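Local coordinates for nucleoporin nup120 (Schizosaccharomyces pombe, PDB 4GQ2), which serves as a structural component of the nuclear pore complex in fission yeast, whose members can also dock transiently associated nuclear transport factors, at residues S71-W76 against D88-S93; Y63-S68 against F118-H123; I273-T278 against I298-P303; V251-D256 against F285-S290. One frame throughout, in Å; residues are numbered along the deposited sequence.

Contact 1 (S71-W76 against D88-S93); sequences SQTLRW and DVSLNS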
loop_
_atom_site.group_PDB
_atom_site.type_symbol
_atom_site.label_atom_id
_atom_site.label_comp_id
_atom_site.label_asym_id
_atom_site.label_seq_id
_atom_site.Cartn_x
_atom_site.Cartn_y
_atom_site.Cartn_z
ATOM N N SER A 71 24.106 -19.688 1.522
ATOM C CA SER A 71 23.203 -20.518 0.717
ATOM C C SER A 71 22.247 -19.724 -0.170
ATOM O O SER A 71 21.668 -18.723 0.258
ATOM C CB SER A 71 22.381 -21.437 1.620
ATOM O OG SER A 71 23.196 -22.084 2.578
ATOM N N GLN A 72 22.087 -20.177 -1.408
ATOM C CA GLN A 72 21.000 -19.693 -2.247
ATOM C C GLN A 72 19.832 -20.669 -2.136
ATOM O O GLN A 72 20.027 -21.886 -2.152
ATOM C CB GLN A 72 21.437 -19.508 -3.703
ATOM C CG GLN A 72 20.571 -18.505 -4.458
ATOM C CD GLN A 72 21.243 -17.914 -5.688
ATOM O OE1 GLN A 72 22.095 -18.546 -6.317
ATOM N NE2 GLN A 72 20.853 -16.690 -6.041
ATOM N N THR A 73 18.628 -20.121 -1.990
ATOM C CA THR A 73 17.418 -20.921 -1.850
ATOM C C THR A 73 16.483 -20.577 -3.004
ATOM O O THR A 73 16.010 -19.448 -3.124
ATOM C CB THR A 73 16.740 -20.698 -0.481
ATOM O OG1 THR A 73 17.693 -20.912 0.569
ATOM C CG2 THR A 73 15.587 -21.654 -0.288
ATOM N N LEU A 74 16.244 -21.561 -3.861
ATOM C CA LEU A 74 15.573 -21.331 -5.129
ATOM C C LEU A 74 14.252 -22.065 -5.235
ATOM O O LEU A 74 14.158 -23.250 -4.921
ATOM C CB LEU A 74 16.489 -21.732 -6.289
ATOM C CG LEU A 74 17.848 -21.023 -6.363
ATOM C CD1 LEU A 74 18.682 -21.614 -7.492
ATOM C CD2 LEU A 74 17.685 -19.511 -6.532
ATOM N N ARG A 75 13.232 -21.354 -5.694
ATOM C CA ARG A 75 11.931 -21.951 -5.871
ATOM C C ARG A 75 11.627 -22.141 -7.351
ATOM O O ARG A 75 11.577 -21.176 -8.119
ATOM C CB ARG A 75 10.861 -21.108 -5.171
ATOM C CG ARG A 75 9.449 -21.263 -5.708
ATOM C CD ARG A 75 8.826 -22.610 -5.385
ATOM N NE ARG A 75 7.622 -22.770 -6.196
ATOM C CZ ARG A 75 6.383 -22.610 -5.746
ATOM N NH1 ARG A 75 6.162 -22.318 -4.468
ATOM N NH2 ARG A 75 5.360 -22.745 -6.583
ATOM N N TRP A 76 11.436 -23.402 -7.735
ATOM C CA TRP A 76 11.112 -23.758 -9.109
ATOM C C TRP A 76 9.676 -24.132 -9.226
ATOM O O TRP A 76 9.082 -24.667 -8.290
ATOM C CB TRP A 76 11.986 -24.904 -9.607
ATOM C CG TRP A 76 11.874 -26.182 -8.805
ATOM C CD1 TRP A 76 12.607 -26.540 -7.679
ATOM C CD2 TRP A 76 10.985 -27.327 -9.056
ATOM N NE1 TRP A 76 12.243 -27.785 -7.227
ATOM C CE2 TRP A 76 11.280 -28.313 -8.003
ATOM C CE3 TRP A 76 10.017 -27.626 -10.006
ATOM C CZ2 TRP A 76 10.611 -29.536 -7.926
ATOM C CZ3 TRP A 76 9.352 -28.867 -9.924
ATOM C CH2 TRP A 76 9.640 -29.795 -8.908
ATOM N N ASP A 88 14.396 -16.656 -6.687
ATOM C CA ASP A 88 15.230 -16.673 -5.487
ATOM C C ASP A 88 14.364 -16.357 -4.263
ATOM O O ASP A 88 13.742 -15.296 -4.184
ATOM C CB ASP A 88 16.383 -15.671 -5.614
ATOM C CG ASP A 88 17.333 -15.697 -4.416
ATOM O OD1 ASP A 88 16.981 -16.282 -3.374
ATOM O OD2 ASP A 88 18.439 -15.124 -4.510
ATOM N N VAL A 89 14.323 -17.283 -3.310
ATOM C CA VAL A 89 13.490 -17.115 -2.121
ATOM C C VAL A 89 14.327 -17.123 -0.847
ATOM O O VAL A 89 13.808 -17.407 0.238
ATOM C CB VAL A 89 12.372 -18.181 -2.044
ATOM C CG1 VAL A 89 11.430 -18.058 -3.234
ATOM C CG2 VAL A 89 12.961 -19.588 -1.980
ATOM N N SER A 90 15.616 -16.801 -0.987
ATOM C CA SER A 90 16.554 -16.771 0.142
ATOM C C SER A 90 16.091 -15.796 1.209
ATOM O O SER A 90 15.706 -14.673 0.897
ATOM C CB SER A 90 17.953 -16.355 -0.315
ATOM O OG SER A 90 18.339 -17.052 -1.483
ATOM N N LEU A 91 16.138 -16.238 2.464
ATOM C CA LEU A 91 15.767 -15.418 3.621
ATOM C C LEU A 91 16.986 -14.809 4.308
ATOM O O LEU A 91 16.893 -13.732 4.904
ATOM C CB LEU A 91 14.956 -16.245 4.629
ATOM C CG LEU A 91 13.427 -16.101 4.679
ATOM C CD1 LEU A 91 12.853 -15.676 3.345
ATOM C CD2 LEU A 91 12.761 -17.386 5.157
ATOM N N ASN A 92 18.119 -15.507 4.223
ATOM C CA ASN A 92 19.379 -15.045 4.812
ATOM C C ASN A 92 20.002 -13.914 4.009
ATOM O O ASN A 92 19.754 -13.781 2.808
ATOM C CB ASN A 92 20.382 -16.196 4.924
ATOM C CG ASN A 92 19.961 -17.250 5.932
ATOM O OD1 ASN A 92 19.514 -16.935 7.038
ATOM N ND2 ASN A 92 20.108 -18.516 5.552
ATOM N N SER A 93 20.802 -13.095 4.678
ATOM C CA SER A 93 21.560 -12.052 3.990
ATOM C C SER A 93 22.793 -12.661 3.329
ATOM O O SER A 93 23.408 -13.579 3.877
ATOM C CB SER A 93 21.960 -10.925 4.954
ATOM O OG SER A 93 22.350 -11.423 6.223
#
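Asp88 OD2 is held by two groups, the side-chain amide of Gln72 and Ser99 OG. Gln72 NE2 reaches it at 3.3 Å with a nearly straight N-H (173°). Asp88 OD2 lies in the plane of the Gln72 amide, but the amide meets the carboxylate from above, 60° out of its plane. The extended Gln72 chain brings its amide there. The other oxygen, Asp88 OD1, accepts from Ser90 N at 2.8 Å and so closes an Asx turn. That turn presents Ser90 OG to the strand, where it accepts from Thr73 N at 3.1 Å. Between these bonds, Val89 N donates to Thr73 O at 2.8 Å. Leu74 and Asp88 form the last antiparallel pair, of the non-hydrogen-bonded kind, before the chain leaves the sheet. Val89 packs its methyls on the strand, CG2 on Thr73 CG2 (3.7 Å) and CG1 on Arg75 CB (3.7 Å). Arg75 turns its guanidinium away to Ser77, Tyr536 O and Lys539 O. The contact lies in the beta-propeller domain, with Val89 also reaching Phe673 of helix 672-703. Ser90 OG thus accepts at Thr73 N as a strand carbonyl could, and the buried carboxylate, bonded through both oxygens, probably stays ionised.

Contact 2 (Y63-S68 against F118-H123); sequences YTSNKS and FSFSEH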
loop_
_atom_site.group_PDB
_atom_site.type_symbol
_atom_site.label_atom_id
_atom_site.label_comp_id
_atom_site.label_asym_id
_atom_site.label_seq_id
_atom_site.Cartn_x
_atom_site.Cartn_y
_atom_site.Cartn_z
ATOM N N TYR A 63 14.951 -25.677 -3.526
ATOM C CA TYR A 63 16.233 -26.317 -3.305
ATOM C C TYR A 63 17.197 -25.338 -2.657
ATOM O O TYR A 63 17.298 -24.181 -3.075
ATOM C CB TYR A 63 16.809 -26.800 -4.640
ATOM C CG TYR A 63 18.187 -27.394 -4.530
ATOM C CD1 TYR A 63 18.370 -28.681 -4.024
ATOM C CD2 TYR A 63 19.316 -26.669 -4.927
ATOM C CE1 TYR A 63 19.637 -29.235 -3.918
ATOM C CE2 TYR A 63 20.586 -27.212 -4.827
ATOM C CZ TYR A 63 20.741 -28.494 -4.319
ATOM O OH TYR A 63 21.995 -29.050 -4.213
ATOM N N THR A 64 17.922 -25.812 -1.651
ATOM C CA THR A 64 18.922 -24.982 -0.988
ATOM C C THR A 64 20.350 -25.495 -1.230
ATOM O O THR A 64 20.656 -26.657 -0.953
ATOM C CB THR A 64 18.606 -24.796 0.519
ATOM O OG1 THR A 64 19.626 -24.000 1.135
ATOM C CG2 THR A 64 18.483 -26.145 1.240
ATOM N N SER A 65 21.198 -24.621 -1.779
ATOM C CA SER A 65 22.618 -24.914 -2.010
ATOM C C SER A 65 23.383 -24.654 -0.717
ATOM O O SER A 65 24.109 -23.660 -0.592
ATOM C CB SER A 65 23.182 -24.038 -3.136
ATOM O OG SER A 65 22.357 -24.050 -4.288
ATOM N N ASN A 66 23.226 -25.572 0.233
ATOM C CA ASN A 66 23.578 -25.347 1.641
ATOM C C ASN A 66 25.050 -25.078 1.988
ATOM O O ASN A 66 25.363 -24.768 3.140
ATOM C CB ASN A 66 23.017 -26.480 2.523
ATOM C CG ASN A 66 23.304 -27.865 1.965
ATOM O OD1 ASN A 66 23.047 -28.146 0.791
ATOM N ND2 ASN A 66 23.822 -28.746 2.813
ATOM N N LYS A 67 25.943 -25.167 1.003
ATOM C CA LYS A 67 27.377 -25.052 1.281
ATOM C C LYS A 67 28.046 -23.768 0.754
ATOM O O LYS A 67 29.196 -23.487 1.100
ATOM C CB LYS A 67 28.122 -26.304 0.791
ATOM C CG LYS A 67 28.945 -27.011 1.865
ATOM C CD LYS A 67 30.219 -26.257 2.222
ATOM C CE LYS A 67 30.810 -26.751 3.530
ATOM N NZ LYS A 67 31.997 -25.947 3.928
ATOM N N SER A 68 27.331 -22.990 -0.060
ATOM C CA SER A 68 27.870 -21.727 -0.600
ATOM C C SER A 68 28.033 -20.635 0.477
ATOM O O SER A 68 27.832 -20.899 1.668
ATOM C CB SER A 68 27.044 -21.229 -1.801
ATOM O OG SER A 68 25.648 -21.301 -1.560
ATOM N N PHE A 118 17.877 -31.038 -8.577
ATOM C CA PHE A 118 18.941 -30.063 -8.392
ATOM C C PHE A 118 20.199 -30.693 -7.806
ATOM O O PHE A 118 20.131 -31.678 -7.065
ATOM C CB PHE A 118 18.465 -28.962 -7.449
ATOM C CG PHE A 118 17.600 -27.919 -8.099
ATOM C CD1 PHE A 118 16.294 -28.206 -8.476
ATOM C CD2 PHE A 118 18.086 -26.629 -8.300
ATOM C CE1 PHE A 118 15.500 -27.234 -9.065
ATOM C CE2 PHE A 118 17.292 -25.651 -8.885
ATOM C CZ PHE A 118 15.998 -25.957 -9.270
ATOM N N SER A 119 21.345 -30.109 -8.138
ATOM C CA SER A 119 22.615 -30.466 -7.510
ATOM C C SER A 119 23.558 -29.264 -7.506
ATOM O O SER A 119 23.456 -28.381 -8.360
ATOM C CB SER A 119 23.265 -31.652 -8.224
ATOM O OG SER A 119 24.292 -32.213 -7.425
ATOM N N PHE A 120 24.477 -29.240 -6.545
ATOM C CA PHE A 120 25.389 -28.115 -6.375
ATOM C C PHE A 120 26.852 -28.558 -6.326
ATOM O O PHE A 120 27.202 -29.467 -5.573
ATOM C CB PHE A 120 25.022 -27.339 -5.107
ATOM C CG PHE A 120 25.862 -26.116 -4.875
ATOM C CD1 PHE A 120 25.646 -24.954 -5.612
ATOM C CD2 PHE A 120 26.867 -26.120 -3.912
ATOM C CE1 PHE A 120 26.418 -23.824 -5.394
ATOM C CE2 PHE A 120 27.644 -24.995 -3.691
ATOM C CZ PHE A 120 27.419 -23.846 -4.433
ATOM N N SER A 121 27.686 -27.900 -7.134
ATOM C CA SER A 121 29.134 -28.143 -7.180
ATOM C C SER A 121 29.887 -27.165 -6.289
ATOM O O SER A 121 29.693 -25.948 -6.391
ATOM C CB SER A 121 29.661 -28.010 -8.614
ATOM O OG SER A 121 29.646 -26.657 -9.045
ATOM N N GLU A 122 30.759 -27.698 -5.436
ATOM C CA GLU A 122 31.574 -26.866 -4.551
ATOM C C GLU A 122 32.534 -25.982 -5.348
ATOM O O GLU A 122 32.457 -24.753 -5.266
ATOM C CB GLU A 122 32.320 -27.718 -3.521
ATOM C CG GLU A 122 31.410 -28.338 -2.470
ATOM C CD GLU A 122 32.055 -28.431 -1.099
ATOM O OE1 GLU A 122 33.302 -28.445 -1.014
ATOM O OE2 GLU A 122 31.310 -28.490 -0.097
ATOM N N HIS A 123 33.421 -26.607 -6.122
ATOM C CA HIS A 123 34.262 -25.882 -7.073
ATOM C C HIS A 123 33.387 -25.286 -8.142
ATOM O O HIS A 123 32.362 -25.868 -8.508
ATOM C CB HIS A 123 35.325 -26.805 -7.671
ATOM C CG HIS A 123 36.277 -26.114 -8.625
ATOM N ND1 HIS A 123 36.434 -26.508 -9.903
ATOM C CD2 HIS A 123 37.125 -25.020 -8.444
ATOM C CE1 HIS A 123 37.336 -25.714 -10.510
ATOM N NE2 HIS A 123 37.758 -24.803 -9.616
#
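Tyr63 lays its ring over the side chain of Phe118. Phe118 CB sits almost over the ring centre of Tyr63, 3.4 Å from the centroid and 13° off the normal. In return Tyr63 CB lies over the face of the Phe118 ring, toward its rim, 4.0 Å from that centroid. The two side chains slide past each other in opposite directions. Their ring planes are near parallel, 25° apart, but so far offset that the rings barely overlap, and the two CH-pi contacts, each CB over the other's ring, carry the contact instead. With CG anti to the backbone N (chi1 176°), the Tyr63 ring runs out along the partner strand. Its OH ends beside Phe120, 3.6 Å from Phe120 CB, and the OH is not bonded to the nearby Phe120 N. Ser65 comes next and forms a CH-pi contact. Its CB stands over one face of the Phe120 ring, 3.9 Å from the centroid. A type I turn from Ser65 to Ser68 then folds the chain back. The aliphatic part of Lys67 crosses Glu122 at a slant, with CD 3.4 Å from Glu122 OE2. The charges themselves stay apart, NZ being 4.8 Å from Glu122 OE2. Ser68 closes the walk with CB against Phe120 CZ at 3.7 Å, met obliquely. Thr127 of strand 126-133 also touches Tyr63, Phe118 and Phe120. Edge strand 59-64 of one sheet thus packs on edge strand 115-121 of the next through aromatic side chains, as expected for adjacent blades of a beta-propeller.

Contact 3 (I273-T278 against I298-P303); sequences IELSQT and IALYYP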
loop_
_atom_site.group_PDB
_atom_site.type_symbol
_atom_site.label_atom_id
_atom_site.label_comp_id
_atom_site.label_asym_id
_atom_site.label_seq_id
_atom_site.Cartn_x
_atom_site.Cartn_y
_atom_site.Cartn_z
ATOM N N ILE A 273 13.993 -54.897 3.288
ATOM C CA ILE A 273 13.024 -55.269 4.316
ATOM C C ILE A 273 11.630 -55.301 3.710
ATOM O O ILE A 273 11.196 -54.329 3.094
ATOM C CB ILE A 273 13.020 -54.284 5.502
ATOM C CG1 ILE A 273 14.421 -54.139 6.098
ATOM C CG2 ILE A 273 12.023 -54.728 6.569
ATOM C CD1 ILE A 273 14.584 -52.918 6.973
ATOM N N GLU A 274 10.933 -56.420 3.883
ATOM C CA GLU A 274 9.525 -56.489 3.518
ATOM C C GLU A 274 8.694 -55.816 4.603
ATOM O O GLU A 274 8.835 -56.118 5.789
ATOM C CB GLU A 274 9.070 -57.937 3.296
ATOM C CG GLU A 274 7.592 -58.076 2.946
ATOM C CD GLU A 274 7.266 -59.361 2.210
ATOM O OE1 GLU A 274 7.631 -60.451 2.702
ATOM O OE2 GLU A 274 6.629 -59.279 1.138
ATOM N N LEU A 275 7.843 -54.888 4.181
ATOM C CA LEU A 275 6.924 -54.202 5.081
ATOM C C LEU A 275 5.550 -54.859 5.017
ATOM O O LEU A 275 5.319 -55.749 4.192
ATOM C CB LEU A 275 6.818 -52.719 4.709
ATOM C CG LEU A 275 8.107 -51.936 4.430
ATOM C CD1 LEU A 275 7.784 -50.627 3.727
ATOM C CD2 LEU A 275 8.915 -51.691 5.699
ATOM N N SER A 276 4.640 -54.403 5.876
ATOM C CA SER A 276 3.287 -54.959 5.968
ATOM C C SER A 276 2.431 -54.712 4.718
ATOM O O SER A 276 2.837 -53.986 3.808
ATOM C CB SER A 276 2.589 -54.434 7.223
ATOM O OG SER A 276 2.884 -53.066 7.423
ATOM N N GLN A 277 1.245 -55.318 4.685
ATOM C CA GLN A 277 0.431 -55.357 3.466
ATOM C C GLN A 277 -0.920 -54.639 3.560
ATOM O O GLN A 277 -1.718 -54.899 4.465
ATOM C CB GLN A 277 0.230 -56.810 3.009
ATOM C CG GLN A 277 1.510 -57.500 2.551
ATOM C CD GLN A 277 1.326 -58.974 2.235
ATOM O OE1 GLN A 277 0.207 -59.494 2.224
ATOM N NE2 GLN A 277 2.433 -59.660 1.975
ATOM N N THR A 278 -1.142 -53.733 2.607
ATOM C CA THR A 278 -2.425 -53.059 2.360
ATOM C C THR A 278 -2.408 -52.521 0.930
ATOM O O THR A 278 -1.338 -52.397 0.329
ATOM C CB THR A 278 -2.685 -51.881 3.331
ATOM O OG1 THR A 278 -1.441 -51.397 3.855
ATOM C CG2 THR A 278 -3.591 -52.309 4.483
ATOM N N ILE A 298 15.055 -41.933 8.487
ATOM C CA ILE A 298 14.140 -42.062 7.369
ATOM C C ILE A 298 12.721 -42.135 7.899
ATOM O O ILE A 298 12.420 -42.955 8.760
ATOM C CB ILE A 298 14.437 -43.342 6.549
ATOM C CG1 ILE A 298 15.728 -43.172 5.749
ATOM C CG2 ILE A 298 13.292 -43.674 5.602
ATOM C CD1 ILE A 298 16.463 -44.468 5.497
ATOM N N ALA A 299 11.859 -41.266 7.380
ATOM C CA ALA A 299 10.439 -41.343 7.662
ATOM C C ALA A 299 9.738 -42.061 6.516
ATOM O O ALA A 299 10.077 -41.865 5.347
ATOM C CB ALA A 299 9.857 -39.958 7.878
ATOM N N LEU A 300 8.768 -42.897 6.867
ATOM C CA LEU A 300 8.071 -43.734 5.902
ATOM C C LEU A 300 6.577 -43.733 6.196
ATOM O O LEU A 300 6.165 -43.810 7.357
ATOM C CB LEU A 300 8.650 -45.158 5.914
ATOM C CG LEU A 300 7.843 -46.361 5.403
ATOM C CD1 LEU A 300 7.521 -46.267 3.917
ATOM C CD2 LEU A 300 8.588 -47.653 5.707
ATOM N N TYR A 301 5.781 -43.643 5.131
ATOM C CA TYR A 301 4.330 -43.507 5.230
ATOM C C TYR A 301 3.587 -44.787 4.871
ATOM O O TYR A 301 3.919 -45.449 3.883
ATOM C CB TYR A 301 3.846 -42.380 4.316
ATOM C CG TYR A 301 2.351 -42.154 4.336
ATOM C CD1 TYR A 301 1.698 -41.800 5.515
ATOM C CD2 TYR A 301 1.588 -42.269 3.168
ATOM C CE1 TYR A 301 0.330 -41.577 5.539
ATOM C CE2 TYR A 301 0.214 -42.038 3.182
ATOM C CZ TYR A 301 -0.403 -41.695 4.372
ATOM O OH TYR A 301 -1.754 -41.465 4.411
ATOM N N TYR A 302 2.574 -45.103 5.679
ATOM C CA TYR A 302 1.697 -46.250 5.462
ATOM C C TYR A 302 0.263 -45.762 5.303
ATOM O O TYR A 302 -0.319 -45.244 6.261
ATOM C CB TYR A 302 1.731 -47.198 6.661
ATOM C CG TYR A 302 2.995 -48.007 6.845
ATOM C CD1 TYR A 302 4.099 -47.467 7.508
ATOM C CD2 TYR A 302 3.072 -49.332 6.400
ATOM C CE1 TYR A 302 5.252 -48.210 7.700
ATOM C CE2 TYR A 302 4.223 -50.084 6.592
ATOM C CZ TYR A 302 5.308 -49.517 7.242
ATOM O OH TYR A 302 6.458 -50.247 7.441
ATOM N N PRO A 303 -0.312 -45.918 4.100
ATOM C CA PRO A 303 -1.733 -45.618 3.900
ATOM C C PRO A 303 -2.643 -46.518 4.742
ATOM O O PRO A 303 -2.293 -47.666 5.026
ATOM C CB PRO A 303 -1.945 -45.894 2.411
ATOM C CG PRO A 303 -0.596 -45.703 1.799
ATOM C CD PRO A 303 0.384 -46.188 2.829
#
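Leu275 and Leu300 reach toward each other tip to tip. Leu275 CD1 meets Leu300 CD2 at 3.7 Å, and the second methyl, Leu275 CD2, stands a little farther from the same carbon. Leu300 has CG anti to the backbone N (chi1 158°), which carries its CD2 out to the facing chain. Tyr302 lies at an angle to Leu275. Here the end of the tyrosine does the touching, for Tyr302 OH is 3.3 Å from Leu275 CD2 and 3.7 Å from Leu275 CB. The ring adds a looser touch, CE2 to the same CB at 4.2 Å. That approach is oblique. Ser276 OG approaches Tyr302 CE2 (3.4 Å) from the other side of the ring plane than Leu275 CB, also obliquely. Chi1 of 40° places this hydroxyl between the backbone N and the carbonyl carbon, and from there it points at the tyrosine. Farther along, poorly ordered Thr278 only nears Pro303 O, at the outer margin. The two touching parts run in nearly the same direction, 18° apart, yet their backbones stay well separated and side chains bridge the gap. Leu253 of strand 249-254 touches both leucines, and Tyr313 of strand 309-317 packs beside them. The contact joins the loop that follows strand 268-274 to the end of strand 297-302 of the following sheet, at the surface of the beta-propeller domain. Its chemistry is mostly apolar. Tyr302 OH, pressed against leucine carbons, has a weak hydrogen bond to Tyr313 OH, so the phenol serves as packing surface and polar end at once.

Contact 4 (V251-D256 against F285-S290); sequences VMLSLD and FPYLTS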
loop_
_atom_site.group_PDB
_atom_site.type_symbol
_atom_site.label_atom_id
_atom_site.label_comp_id
_atom_site.label_asym_id
_atom_site.label_seq_id
_atom_site.Cartn_x
_atom_site.Cartn_y
_atom_site.Cartn_z
ATOM N N VAL A 251 17.950 -44.931 -1.015
ATOM C CA VAL A 251 16.876 -45.637 -0.312
ATOM C C VAL A 251 15.629 -45.636 -1.181
ATOM O O VAL A 251 15.147 -44.578 -1.592
ATOM C CB VAL A 251 16.567 -45.036 1.078
ATOM C CG1 VAL A 251 15.385 -45.748 1.723
ATOM C CG2 VAL A 251 17.786 -45.132 1.982
ATOM N N MET A 252 15.121 -46.832 -1.463
ATOM C CA MET A 252 13.993 -47.001 -2.369
ATOM C C MET A 252 12.874 -47.808 -1.730
ATOM O O MET A 252 13.119 -48.690 -0.901
ATOM C CB MET A 252 14.445 -47.681 -3.663
ATOM C CG MET A 252 15.747 -47.137 -4.235
ATOM S SD MET A 252 16.507 -48.214 -5.467
ATOM C CE MET A 252 16.881 -49.678 -4.507
ATOM N N LEU A 253 11.644 -47.484 -2.120
ATOM C CA LEU A 253 10.472 -48.269 -1.779
ATOM C C LEU A 253 9.850 -48.818 -3.057
ATOM O O LEU A 253 9.693 -48.088 -4.044
ATOM C CB LEU A 253 9.462 -47.426 -0.999
ATOM C CG LEU A 253 8.179 -48.113 -0.526
ATOM C CD1 LEU A 253 8.463 -49.384 0.266
ATOM C CD2 LEU A 253 7.358 -47.150 0.310
ATOM N N SER A 254 9.503 -50.105 -3.034
ATOM C CA SER A 254 9.000 -50.799 -4.226
ATOM C C SER A 254 7.476 -50.894 -4.258
ATOM O O SER A 254 6.815 -50.670 -3.247
ATOM C CB SER A 254 9.611 -52.197 -4.324
ATOM O OG SER A 254 9.220 -52.995 -3.222
ATOM N N LEU A 255 6.931 -51.235 -5.425
ATOM C CA LEU A 255 5.490 -51.418 -5.595
ATOM C C LEU A 255 4.958 -52.510 -4.662
ATOM O O LEU A 255 3.812 -52.444 -4.213
ATOM C CB LEU A 255 5.150 -51.735 -7.060
ATOM C CG LEU A 255 3.674 -51.780 -7.491
ATOM C CD1 LEU A 255 3.058 -50.387 -7.563
ATOM C CD2 LEU A 255 3.520 -52.490 -8.829
ATOM N N ASP A 256 5.795 -53.506 -4.371
ATOM C CA ASP A 256 5.442 -54.550 -3.406
ATOM C C ASP A 256 6.048 -54.312 -2.010
ATOM O O ASP A 256 6.536 -55.240 -1.358
ATOM C CB ASP A 256 5.738 -55.964 -3.957
ATOM C CG ASP A 256 7.233 -56.276 -4.075
ATOM O OD1 ASP A 256 8.087 -55.363 -3.966
ATOM O OD2 ASP A 256 7.556 -57.465 -4.282
ATOM N N PHE A 285 1.961 -39.863 -4.350
ATOM C CA PHE A 285 2.602 -38.962 -3.392
ATOM C C PHE A 285 3.908 -39.582 -2.886
ATOM O O PHE A 285 4.109 -40.789 -3.032
ATOM C CB PHE A 285 1.665 -38.656 -2.211
ATOM C CG PHE A 285 0.905 -39.854 -1.699
ATOM C CD1 PHE A 285 1.555 -40.867 -0.991
ATOM C CD2 PHE A 285 -0.466 -39.965 -1.914
ATOM C CE1 PHE A 285 0.854 -41.968 -0.523
ATOM C CE2 PHE A 285 -1.173 -41.062 -1.442
ATOM C CZ PHE A 285 -0.512 -42.065 -0.747
ATOM N N PRO A 286 4.805 -38.764 -2.299
ATOM C CA PRO A 286 6.019 -39.347 -1.725
ATOM C C PRO A 286 5.728 -40.248 -0.520
ATOM O O PRO A 286 4.789 -39.995 0.240
ATOM C CB PRO A 286 6.851 -38.122 -1.306
ATOM C CG PRO A 286 5.888 -36.988 -1.236
ATOM C CD PRO A 286 4.822 -37.288 -2.250
ATOM N N TYR A 287 6.525 -41.304 -0.382
ATOM C CA TYR A 287 6.397 -42.269 0.705
ATOM C C TYR A 287 7.586 -42.165 1.645
ATOM O O TYR A 287 7.510 -42.576 2.800
ATOM C CB TYR A 287 6.360 -43.688 0.145
ATOM C CG TYR A 287 5.009 -44.176 -0.315
ATOM C CD1 TYR A 287 4.573 -43.948 -1.615
ATOM C CD2 TYR A 287 4.182 -44.903 0.543
ATOM C CE1 TYR A 287 3.342 -44.414 -2.044
ATOM C CE2 TYR A 287 2.945 -45.370 0.125
ATOM C CZ TYR A 287 2.532 -45.122 -1.170
ATOM O OH TYR A 287 1.305 -45.575 -1.591
ATOM N N LEU A 288 8.688 -41.623 1.135
ATOM C CA LEU A 288 9.930 -41.556 1.883
ATOM C C LEU A 288 10.463 -40.138 1.996
ATOM O O LEU A 288 10.353 -39.347 1.055
ATOM C CB LEU A 288 10.997 -42.432 1.218
ATOM C CG LEU A 288 10.828 -43.955 1.191
ATOM C CD1 LEU A 288 12.028 -44.592 0.500
ATOM C CD2 LEU A 288 10.655 -44.529 2.592
ATOM N N THR A 289 11.040 -39.828 3.154
ATOM C CA THR A 289 11.880 -38.638 3.312
ATOM C C THR A 289 12.963 -38.864 4.370
ATOM O O THR A 289 12.799 -39.697 5.262
ATOM C CB THR A 289 11.058 -37.372 3.643
ATOM O OG1 THR A 289 11.822 -36.206 3.302
ATOM C CG2 THR A 289 10.684 -37.325 5.125
ATOM N N SER A 290 14.065 -38.127 4.263
ATOM C CA SER A 290 15.141 -38.214 5.246
ATOM C C SER A 290 15.359 -36.873 5.931
ATOM O O SER A 290 15.000 -35.830 5.380
ATOM C CB SER A 290 16.437 -38.699 4.595
ATOM O OG SER A 290 17.109 -37.653 3.918
#
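Leu288 pushes one methyl, CD1, into strand 251-254. The methyl lies 3.8 Å from Val251 CG1, the two side chains crossing at about a right angle. It is also 3.8 Å from Val251 O and 3.9 Å from Leu253 N, so it rests on the backbone as well as on side chains. Leu253 CB adds a slightly longer touch at 4.1 Å. Leu288 has CG anti to its carbonyl carbon with an extended second torsion (chi2 -179°), and this stretches CD1 across. Leu259 of the neighbouring strand 258-263 touches Leu288 too. Beside it, Leu253 CD2 packs on Tyr287 CB at 3.6 Å and goes on to the root of the ring, CG, at 3.8 Å. It approaches the ring obliquely. All five residues that touch are buried. The two strands belong to successive four-stranded sheets of the beta-propeller domain. Their axes pass 8.6 Å apart and run nearly antiparallel, at 165°, a spacing spanned by side chains, with no backbone pairing between the two segments. Toward the loop end the contact thins out. Past Ser254 the strand ends, and partly exposed Asp256 takes up polar partners of its own: Ser254 OG donates to Asp256 OD1 at 2.7 Å, while Asp256 OD2 pairs with Lys258. Phe285 CE1, from a residue that is also partly exposed, lies over one face of the Tyr287 ring, toward its rim.

How the contacts relate
All four contacts lie in the N-terminal beta-propeller part of the chain, in two groups. Contacts 1 and 2 are 12 Å apart between centres and share the sheet in which strands 59-64 and 73-79 are neighbours. Backbone bonds link them, and Trp76 touches Phe118. Contact 1 falls within the chain spanned by contact 2. Contacts 3 and 4, 8 Å apart between centres, come later, and their segments alternate. Strands 288-290 and 297-302 pair side by side, and Leu253 meets both Leu275 and Leu300. The groups stay about 11 Å or more apart at nearest atoms. Contact 1 ties a strand to the loop leaving its neighbour in one sheet, whereas contacts 2, 3 and 4 pack successive sheets together.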